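Local coordinates for mersacidin decarboxylase (Bacillus sp., PDB 1P3Y), which catalyses the FAD-dependent oxidative decarboxylation of the C-terminal cysteine of the lantibiotic mersacidin to an aminoenethiol residue, at residues I24-K36 with G169-E181. Numbering follows the deposited sequence.
Sequences ISSYLLYFKSFFK and GLITPDKALLAIE
L177 reaches from helix 173-181 into a cluster of aromatic rings carried by residues 24-36, and here the packing is dense. CG lies anti to the backbone N (chi1 170°), which carries the branched end in among the rings; CD2 sits over the centre of the F34 ring in a CH-pi contact and also meets Y30 CE2, while CD1 approaches F35 CE1 at 4.0 Å. F31 runs alongside L177 in the opposite direction, with its ring edge at the A176 methyl, F31 CZ lying 3.9 Å from A176 CB. At the start of the helix, P173 CG lies over one face of the Y27 ring, 4.0 Å from its centroid. The Y27 hydroxyl donates to the backbone, with OH 3.1 Å from I171 O and well above the carbonyl plane.

Toward solvent the contact becomes more polar: the Y30 ring runs obliquely across P173 and D174, its OH 3.6 Å from D174 CB, and the D174 carboxylate accepts a hydrogen bond from T172 OG1 and makes a weak salt bridge with K175 NZ. The axes of segments 25-31 and 173-181 cross at -59° and come within 9.7 Å of each other on one side of the parallel Rossmann-type sheet: F31 and F35 rest on strand 10-15, Y27 on strand 84-90, and I180 bridges strands 84-90 and 119-122.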
# COMPACT_ATOMS: atom_id res chain seq x y z
N ILE A 24 24.05 -9.77 20.87
CA ILE A 24 24.85 -8.57 21.05
C ILE A 24 24.67 -7.81 22.39
O ILE A 24 25.55 -7.04 22.77
CB ILE A 24 24.64 -7.58 19.86
CG1 ILE A 24 25.81 -6.60 19.78
CG2 ILE A 24 23.31 -6.82 20.01
CD1 ILE A 24 27.09 -7.24 19.35
N SER A 25 23.55 -8.00 23.10
CA SER A 25 23.35 -7.28 24.37
C SER A 25 24.42 -7.64 25.43
O SER A 25 24.78 -6.82 26.27
CB SER A 25 21.98 -7.57 24.95
OG SER A 25 21.87 -8.95 25.27
N SER A 26 24.90 -8.88 25.37
CA SER A 26 25.93 -9.34 26.30
C SER A 26 27.17 -8.45 26.21
O SER A 26 27.76 -8.08 27.24
CB SER A 26 26.30 -10.78 25.95
OG SER A 26 25.13 -11.58 25.87
N TYR A 27 27.57 -8.12 24.99
CA TYR A 27 28.72 -7.26 24.80
C TYR A 27 28.34 -5.84 25.14
O TYR A 27 29.02 -5.16 25.90
CB TYR A 27 29.23 -7.34 23.35
CG TYR A 27 29.73 -8.72 22.96
CD1 TYR A 27 28.83 -9.76 22.68
CD2 TYR A 27 31.10 -8.99 22.90
CE1 TYR A 27 29.29 -11.05 22.35
CE2 TYR A 27 31.57 -10.27 22.58
CZ TYR A 27 30.66 -11.29 22.31
OH TYR A 27 31.13 -12.54 22.01
N LEU A 28 27.22 -5.41 24.57
CA LEU A 28 26.73 -4.06 24.77
C LEU A 28 26.57 -3.65 26.24
O LEU A 28 27.00 -2.57 26.63
CB LEU A 28 25.40 -3.87 24.01
CG LEU A 28 25.39 -2.97 22.76
CD1 LEU A 28 26.55 -3.31 21.85
CD2 LEU A 28 24.07 -3.13 22.02
N LEU A 29 25.96 -4.52 27.04
CA LEU A 29 25.74 -4.22 28.46
C LEU A 29 27.04 -4.27 29.26
O LEU A 29 27.24 -3.50 30.21
CB LEU A 29 24.70 -5.18 29.05
CG LEU A 29 23.27 -5.02 28.51
CD1 LEU A 29 22.35 -6.10 29.08
CD2 LEU A 29 22.75 -3.62 28.84
N TYR A 30 27.93 -5.16 28.86
CA TYR A 30 29.21 -5.29 29.54
C TYR A 30 30.10 -4.08 29.29
O TYR A 30 30.82 -3.64 30.18
CB TYR A 30 29.92 -6.56 29.08
CG TYR A 30 31.24 -6.79 29.76
CD1 TYR A 30 31.30 -7.13 31.11
CD2 TYR A 30 32.43 -6.63 29.06
CE1 TYR A 30 32.52 -7.31 31.75
CE2 TYR A 30 33.66 -6.81 29.69
CZ TYR A 30 33.70 -7.15 31.03
OH TYR A 30 34.92 -7.33 31.65
N PHE A 31 30.05 -3.54 28.08
CA PHE A 31 30.86 -2.38 27.70
C PHE A 31 30.33 -1.06 28.24
O PHE A 31 31.04 -0.06 28.25
CB PHE A 31 30.95 -2.28 26.17
CG PHE A 31 31.67 -3.43 25.51
CD1 PHE A 31 32.51 -4.26 26.24
CD2 PHE A 31 31.51 -3.66 24.15
CE1 PHE A 31 33.18 -5.31 25.62
CE2 PHE A 31 32.17 -4.71 23.52
CZ PHE A 31 33.01 -5.54 24.26
N LYS A 32 29.06 -1.06 28.66
CA LYS A 32 28.41 0.15 29.16
C LYS A 32 29.13 0.87 30.30
O LYS A 32 29.11 2.10 30.37
CB LYS A 32 26.97 -0.17 29.58
CG LYS A 32 26.15 1.04 30.00
CD LYS A 32 24.70 0.89 29.57
N SER A 33 29.74 0.10 31.19
CA SER A 33 30.44 0.68 32.34
C SER A 33 31.88 1.12 32.07
O SER A 33 32.48 1.83 32.89
CB SER A 33 30.39 -0.27 33.54
OG SER A 33 30.87 -1.56 33.22
N PHE A 34 32.44 0.72 30.93
CA PHE A 34 33.82 1.07 30.60
C PHE A 34 33.99 2.26 29.66
O PHE A 34 35.07 2.84 29.58
CB PHE A 34 34.55 -0.15 30.04
CG PHE A 34 34.55 -1.35 30.96
CD1 PHE A 34 33.49 -2.26 30.93
CD2 PHE A 34 35.61 -1.59 31.84
CE1 PHE A 34 33.48 -3.39 31.76
CE2 PHE A 34 35.61 -2.72 32.68
CZ PHE A 34 34.54 -3.63 32.64
N PHE A 35 32.93 2.63 28.94
CA PHE A 35 33.00 3.77 28.01
C PHE A 35 32.09 4.91 28.35
O PHE A 35 31.09 4.74 29.04
CB PHE A 35 32.69 3.35 26.57
CG PHE A 35 33.53 2.23 26.07
CD1 PHE A 35 33.25 0.91 26.43
CD2 PHE A 35 34.63 2.49 25.25
CE1 PHE A 35 34.05 -0.14 25.97
CE2 PHE A 35 35.45 1.46 24.78
CZ PHE A 35 35.16 0.13 25.15
N LYS A 36 32.44 6.08 27.83
CA LYS A 36 31.67 7.30 28.07
C LYS A 36 30.27 7.18 27.47
O LYS A 36 29.29 7.58 28.08
CB LYS A 36 32.39 8.51 27.46
CG LYS A 36 31.65 9.84 27.65
CD LYS A 36 32.38 11.02 26.99
N GLY A 169 33.55 -19.02 17.13
CA GLY A 169 32.74 -17.95 17.67
C GLY A 169 33.53 -16.74 18.17
O GLY A 169 34.75 -16.67 18.05
N LEU A 170 32.82 -15.78 18.74
CA LEU A 170 33.44 -14.56 19.25
C LEU A 170 33.96 -14.79 20.67
O LEU A 170 33.38 -15.58 21.42
CB LEU A 170 32.41 -13.43 19.27
CG LEU A 170 31.89 -12.87 17.94
CD1 LEU A 170 30.59 -12.11 18.18
CD2 LEU A 170 32.96 -11.97 17.30
N ILE A 171 35.03 -14.09 21.03
CA ILE A 171 35.56 -14.24 22.38
C ILE A 171 34.62 -13.49 23.31
O ILE A 171 34.09 -12.45 22.96
CB ILE A 171 37.03 -13.69 22.54
CG1 ILE A 171 37.09 -12.16 22.41
CG2 ILE A 171 37.94 -14.35 21.53
CD1 ILE A 171 36.89 -11.63 21.03
N THR A 172 34.41 -14.04 24.50
CA THR A 172 33.52 -13.44 25.49
C THR A 172 33.70 -11.92 25.61
O THR A 172 34.76 -11.36 25.28
CB THR A 172 33.75 -14.13 26.86
OG1 THR A 172 35.13 -14.03 27.23
CG2 THR A 172 33.39 -15.61 26.76
N PRO A 173 32.66 -11.22 26.09
CA PRO A 173 32.69 -9.76 26.25
C PRO A 173 33.96 -9.25 26.91
O PRO A 173 34.53 -8.25 26.45
CB PRO A 173 31.46 -9.47 27.09
CG PRO A 173 30.49 -10.50 26.60
CD PRO A 173 31.35 -11.76 26.51
N ASP A 174 34.40 -9.91 27.97
CA ASP A 174 35.61 -9.51 28.69
C ASP A 174 36.87 -9.58 27.81
O ASP A 174 37.67 -8.64 27.80
CB ASP A 174 35.79 -10.37 29.94
CG ASP A 174 35.62 -11.85 29.65
OD1 ASP A 174 34.59 -12.22 29.04
OD2 ASP A 174 36.51 -12.64 30.05
N LYS A 175 37.05 -10.67 27.08
CA LYS A 175 38.22 -10.78 26.21
C LYS A 175 38.12 -9.63 25.21
O LYS A 175 39.07 -8.86 25.01
CB LYS A 175 38.21 -12.09 25.42
CG LYS A 175 37.85 -13.33 26.19
CD LYS A 175 39.03 -13.93 26.91
CE LYS A 175 38.67 -15.34 27.38
NZ LYS A 175 37.38 -15.36 28.17
N ALA A 176 36.95 -9.54 24.56
CA ALA A 176 36.68 -8.51 23.56
C ALA A 176 37.03 -7.11 24.08
O ALA A 176 37.65 -6.31 23.37
CB ALA A 176 35.24 -8.57 23.14
N LEU A 177 36.62 -6.82 25.31
CA LEU A 177 36.91 -5.51 25.89
C LEU A 177 38.43 -5.29 25.90
O LEU A 177 38.92 -4.22 25.50
CB LEU A 177 36.36 -5.42 27.32
CG LEU A 177 36.78 -4.21 28.17
CD1 LEU A 177 36.51 -2.90 27.43
CD2 LEU A 177 36.01 -4.25 29.50
N LEU A 178 39.17 -6.30 26.35
CA LEU A 178 40.62 -6.23 26.41
C LEU A 178 41.19 -5.96 25.02
O LEU A 178 42.08 -5.11 24.85
CB LEU A 178 41.19 -7.53 26.98
CG LEU A 178 40.75 -7.87 28.42
CD1 LEU A 178 41.36 -9.21 28.83
CD2 LEU A 178 41.19 -6.77 29.39
N ALA A 179 40.68 -6.69 24.02
CA ALA A 179 41.14 -6.51 22.65
C ALA A 179 40.89 -5.06 22.21
O ALA A 179 41.72 -4.47 21.52
CB ALA A 179 40.44 -7.48 21.74
N ILE A 180 39.77 -4.48 22.63
CA ILE A 180 39.48 -3.10 22.27
C ILE A 180 40.54 -2.19 22.90
O ILE A 180 41.10 -1.32 22.22
CB ILE A 180 38.08 -2.63 22.78
CG1 ILE A 180 36.98 -3.58 22.30
CG2 ILE A 180 37.80 -1.21 22.29
CD1 ILE A 180 36.87 -3.65 20.83
N GLU A 181 40.80 -2.39 24.20
CA GLU A 181 41.77 -1.58 24.93
C GLU A 181 43.17 -1.66 24.33
O GLU A 181 43.85 -0.65 24.15
CB GLU A 181 41.81 -1.98 26.40
CG GLU A 181 42.64 -1.03 27.27
CD GLU A 181 43.98 -1.61 27.71
OE1 GLU A 181 44.84 -0.85 28.23
OE2 GLU A 181 44.17 -2.84 27.53